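Local coordinates for protein Beta/alpha-amylase (Paenibacillus polymyxa, PDB 3VOC) that hydrolyses alpha-1,4-glucosidic linkages of starch, removing maltose units from non-reducing chain ends, through this glycoside hydrolase family 14 beta-amylase domain of a larger secreted amylase precursor, at residues A210-K215 against G242-S247; T344-A349 against T377-H382. One frame throughout, in Å; residues are numbered along the deposited sequence.

Contact 1 (A210-K215 against G242-S247); sequences AAWGTK and GKDFLS
Trp-212 and Asp-244 join the end of helix 205-212 to the first turns of helix 240-268 by one side-chain hydrogen bond. Gly-242 opens 242-247, its O taking the backbone N-H of Leu-246 at 2.9 Å. Asp-244 follows, its CB directed toward 210-215. Its OD2 receives the indole N-H of Trp-212, with Trp-212 NE1 to Asp-244 OD2 2.7 Å and an N-H...O angle of 166°. The acceptor lies almost in the indole plane, in line with the N-H, and offers its anti lone pair, facing away from OD1; the carboxylate is turned 50° from the indole. With CG beside the backbone N and anti to the carbonyl carbon (chi1 -70°), the indole of Trp-212 extends toward helix 240-268 and presents its N-H edge. Aspartate suits this buried place because each oxygen has work: OD2 also bonds Tyr-202 OH, and OD1 forms a salt bridge with Lys-201, which probably keeps the group ionised. Tryptophan brings both a donor and a broad ring, which meets Tyr-241 edge-to-face. A buried carboxylate thus ties together three helices, 188-202, 205-212 and 240-268, in the long excursion between barrel strands 153-156 and 275-279 of this TIM-barrel enzyme.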
# COMPACT_ATOMS: atom_id res chain seq x y z
N ALA A 210 17.67 -0.65 -31.96
CA ALA A 210 17.85 -2.05 -32.38
C ALA A 210 16.90 -2.99 -31.63
O ALA A 210 16.32 -3.91 -32.22
CB ALA A 210 19.31 -2.50 -32.18
N ALA A 211 16.72 -2.73 -30.34
CA ALA A 211 15.86 -3.57 -29.50
C ALA A 211 14.39 -3.30 -29.71
O ALA A 211 13.56 -4.23 -29.59
CB ALA A 211 16.20 -3.37 -28.03
N TRP A 212 14.04 -2.05 -30.00
CA TRP A 212 12.63 -1.68 -30.07
C TRP A 212 12.05 -1.58 -31.48
O TRP A 212 10.83 -1.53 -31.62
CB TRP A 212 12.40 -0.34 -29.39
CG TRP A 212 12.54 -0.33 -27.91
CD1 TRP A 212 12.68 -1.41 -27.07
CD2 TRP A 212 12.51 0.83 -27.08
NE1 TRP A 212 12.76 -0.97 -25.76
CE2 TRP A 212 12.65 0.39 -25.74
CE3 TRP A 212 12.36 2.19 -27.34
CZ2 TRP A 212 12.67 1.28 -24.66
CZ3 TRP A 212 12.40 3.08 -26.27
CH2 TRP A 212 12.54 2.62 -24.94
N GLY A 213 12.90 -1.51 -32.49
CA GLY A 213 12.43 -1.33 -33.89
C GLY A 213 12.12 0.11 -34.20
O GLY A 213 11.45 0.43 -35.18
N THR A 214 12.61 1.01 -33.35
CA THR A 214 12.30 2.42 -33.46
C THR A 214 13.37 3.13 -34.30
O THR A 214 14.39 2.52 -34.64
CB THR A 214 12.20 3.04 -32.06
OG1 THR A 214 13.35 2.63 -31.30
CG2 THR A 214 10.93 2.53 -31.34
N LYS A 215 13.14 4.40 -34.62
CA LYS A 215 14.06 5.19 -35.44
C LYS A 215 14.43 6.51 -34.77
O LYS A 215 14.61 7.52 -35.45
CB LYS A 215 13.47 5.51 -36.83
CG LYS A 215 12.66 4.43 -37.51
CD LYS A 215 13.52 3.34 -38.09
CE LYS A 215 12.70 2.47 -39.04
NZ LYS A 215 13.39 1.21 -39.33
N GLY A 242 7.00 -1.64 -25.12
CA GLY A 242 5.99 -1.68 -24.06
C GLY A 242 6.39 -2.54 -22.88
O GLY A 242 6.14 -2.18 -21.72
N LYS A 243 7.03 -3.68 -23.17
CA LYS A 243 7.54 -4.55 -22.13
C LYS A 243 8.68 -3.89 -21.37
O LYS A 243 8.74 -3.99 -20.15
CB LYS A 243 8.00 -5.91 -22.68
CG LYS A 243 6.85 -6.82 -23.12
CD LYS A 243 7.37 -8.05 -23.88
CE LYS A 243 6.36 -9.21 -23.81
NZ LYS A 243 4.97 -8.80 -24.21
N ASP A 244 9.59 -3.22 -22.08
CA ASP A 244 10.64 -2.45 -21.42
C ASP A 244 10.07 -1.35 -20.53
O ASP A 244 10.55 -1.14 -19.42
CB ASP A 244 11.62 -1.85 -22.44
CG ASP A 244 12.83 -2.74 -22.69
OD1 ASP A 244 13.30 -3.39 -21.73
OD2 ASP A 244 13.33 -2.78 -23.83
N PHE A 245 9.06 -0.62 -21.03
CA PHE A 245 8.47 0.44 -20.22
C PHE A 245 7.82 -0.14 -18.94
O PHE A 245 8.07 0.36 -17.84
CB PHE A 245 7.43 1.28 -20.99
CG PHE A 245 6.63 2.17 -20.08
CD1 PHE A 245 7.24 3.27 -19.46
CD2 PHE A 245 5.30 1.89 -19.78
CE1 PHE A 245 6.54 4.08 -18.58
CE2 PHE A 245 4.59 2.70 -18.90
CZ PHE A 245 5.22 3.81 -18.30
N LEU A 246 6.98 -1.16 -19.10
CA LEU A 246 6.25 -1.72 -17.96
C LEU A 246 7.17 -2.37 -16.96
O LEU A 246 6.94 -2.27 -15.76
CB LEU A 246 5.20 -2.73 -18.42
CG LEU A 246 3.91 -2.17 -19.02
CD1 LEU A 246 3.00 -3.31 -19.43
CD2 LEU A 246 3.20 -1.25 -18.02
N SER A 247 8.20 -3.07 -17.45
CA SER A 247 9.20 -3.67 -16.55
C SER A 247 9.93 -2.61 -15.75
O SER A 247 10.13 -2.75 -14.53
CB SER A 247 10.19 -4.54 -17.33
OG SER A 247 11.11 -5.15 -16.45

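Contact 2 (T344-A349 against T377-H382); sequences TVSSIA and TKFGYH
Phe-379 lays its ring against Ser-346. Its CB lies 3.9 Å from Ser-346 CB and also sits in plane at the edge of the Tyr-381 ring. With CG anti to the carbonyl carbon (chi1 -60°), the ring turns one face to Ser-346 CB: CG is 3.4 Å from Ser-346 CB, and CD1 and CD2 flank the same carbon. This is a CH-pi contact, Ser-346 CB standing 3.6 Å from the Phe-379 ring centroid and 19° off the normal. Beyond, CE1 meets Ser-347 OG obliquely at 3.5 Å, and CZ ends near that oxygen, which bonds Asp-343 O. Lys-378 CB covers the opposite face. A small serine suits the site: CB lets the ring come close, while OG accepts a hydrogen bond from Tyr-381 OH at 2.7 Å and itself bonds Val-342 O, so both buried hydroxyls are satisfied. Were Phe-379 replaced by an alanine, the Ser-346 methylene would probably lose its aromatic face and a gap would open beside Lys-378 CB. Val-345 packs on helix 305-315, and Ser-346 and Tyr-381 both touch Leu-356 of strand 356-359; the contact thus links helix 338-352, which precedes that strand, to the turn carrying helix 367-378 into strand 383-386.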
# COMPACT_ATOMS: atom_id res chain seq x y z
N THR A 344 -4.86 -15.34 -7.14
CA THR A 344 -3.61 -15.19 -7.89
C THR A 344 -2.46 -14.75 -6.99
O THR A 344 -1.45 -15.44 -6.90
CB THR A 344 -3.78 -14.20 -9.06
OG1 THR A 344 -4.75 -14.73 -9.98
CG2 THR A 344 -2.43 -14.00 -9.80
N VAL A 345 -2.64 -13.63 -6.30
CA VAL A 345 -1.59 -13.05 -5.46
C VAL A 345 -1.26 -14.00 -4.32
O VAL A 345 -0.07 -14.29 -4.05
CB VAL A 345 -2.01 -11.66 -4.92
CG1 VAL A 345 -1.09 -11.20 -3.77
CG2 VAL A 345 -2.03 -10.63 -6.05
N SER A 346 -2.30 -14.53 -3.69
CA SER A 346 -2.12 -15.46 -2.56
C SER A 346 -1.37 -16.74 -2.96
O SER A 346 -0.48 -17.17 -2.23
CB SER A 346 -3.47 -15.80 -1.90
OG SER A 346 -4.10 -14.64 -1.37
N SER A 347 -1.75 -17.34 -4.08
CA SER A 347 -1.07 -18.55 -4.60
C SER A 347 0.41 -18.31 -4.87
O SER A 347 1.26 -19.15 -4.55
CB SER A 347 -1.72 -19.03 -5.90
OG SER A 347 -2.96 -19.65 -5.65
N ILE A 348 0.72 -17.18 -5.49
CA ILE A 348 2.11 -16.82 -5.76
C ILE A 348 2.89 -16.64 -4.47
O ILE A 348 3.97 -17.22 -4.30
CB ILE A 348 2.22 -15.58 -6.65
CG1 ILE A 348 1.57 -15.87 -8.02
CG2 ILE A 348 3.71 -15.12 -6.78
CD1 ILE A 348 1.36 -14.64 -8.90
N ALA A 349 2.36 -15.84 -3.55
CA ALA A 349 3.00 -15.66 -2.24
C ALA A 349 3.26 -17.00 -1.54
O ALA A 349 4.37 -17.24 -1.04
CB ALA A 349 2.16 -14.74 -1.37
N THR A 377 -8.41 -19.30 4.97
CA THR A 377 -8.25 -20.74 5.19
C THR A 377 -7.68 -21.47 3.97
O THR A 377 -6.95 -22.45 4.13
CB THR A 377 -9.58 -21.44 5.62
OG1 THR A 377 -10.59 -21.20 4.63
CG2 THR A 377 -10.06 -20.94 6.99
N LYS A 378 -8.03 -21.02 2.75
CA LYS A 378 -7.46 -21.60 1.52
C LYS A 378 -5.96 -21.34 1.45
O LYS A 378 -5.20 -22.17 0.96
CB LYS A 378 -8.11 -21.00 0.27
CG LYS A 378 -9.38 -21.69 -0.19
CD LYS A 378 -9.99 -20.96 -1.40
CE LYS A 378 -11.25 -21.66 -1.92
NZ LYS A 378 -11.89 -20.90 -3.06
N PHE A 379 -5.53 -20.18 1.94
CA PHE A 379 -4.16 -19.73 1.68
C PHE A 379 -3.26 -19.60 2.90
O PHE A 379 -2.16 -19.04 2.81
CB PHE A 379 -4.18 -18.45 0.84
CG PHE A 379 -4.86 -18.62 -0.50
CD1 PHE A 379 -4.27 -19.40 -1.49
CD2 PHE A 379 -6.09 -18.02 -0.76
CE1 PHE A 379 -4.90 -19.59 -2.73
CE2 PHE A 379 -6.73 -18.19 -1.99
CZ PHE A 379 -6.13 -18.98 -2.99
N GLY A 380 -3.71 -20.09 4.05
CA GLY A 380 -2.83 -20.11 5.23
C GLY A 380 -2.39 -18.71 5.67
O GLY A 380 -1.22 -18.51 6.04
N TYR A 381 -3.33 -17.76 5.64
CA TYR A 381 -3.04 -16.40 6.12
C TYR A 381 -2.58 -16.37 7.57
O TYR A 381 -3.03 -17.19 8.40
CB TYR A 381 -4.25 -15.47 5.92
CG TYR A 381 -4.31 -14.84 4.54
CD1 TYR A 381 -4.25 -13.45 4.39
CD2 TYR A 381 -4.43 -15.63 3.38
CE1 TYR A 381 -4.31 -12.85 3.13
CE2 TYR A 381 -4.50 -15.03 2.10
CZ TYR A 381 -4.43 -13.64 2.00
OH TYR A 381 -4.46 -13.01 0.77
N HIS A 382 -1.65 -15.46 7.87
CA HIS A 382 -1.10 -15.30 9.21
C HIS A 382 -1.84 -14.22 9.98
O HIS A 382 -1.68 -14.07 11.18
CB HIS A 382 0.41 -14.99 9.14
CG HIS A 382 1.21 -16.12 8.56
ND1 HIS A 382 1.71 -17.15 9.33
CD2 HIS A 382 1.56 -16.40 7.28
CE1 HIS A 382 2.36 -18.00 8.56
NE2 HIS A 382 2.27 -17.57 7.30

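Overall arrangement
Contact 1 closes before contact 2 opens, and both belong to one glycoside hydrolase family 14 barrel domain. Their centres are about 34 Å apart and their nearest atoms about 15 Å, so they do not touch. The pair 210-215 and 242-247 lies farther out, about 29 Å from the chain centre, where helices are inserted between the fourth and fifth barrel strands. The pair 344-349 and 377-382 belongs to the regular beta-alpha repeat, bringing helix 338-352 against the turn between helix 367-378 and the eighth strand; the side chain of Tyr-381 is about 8 Å from that of Glu-359, the probable proton acceptor. One contact thus lies within an elaboration of the barrel, the other in its last beta-alpha units.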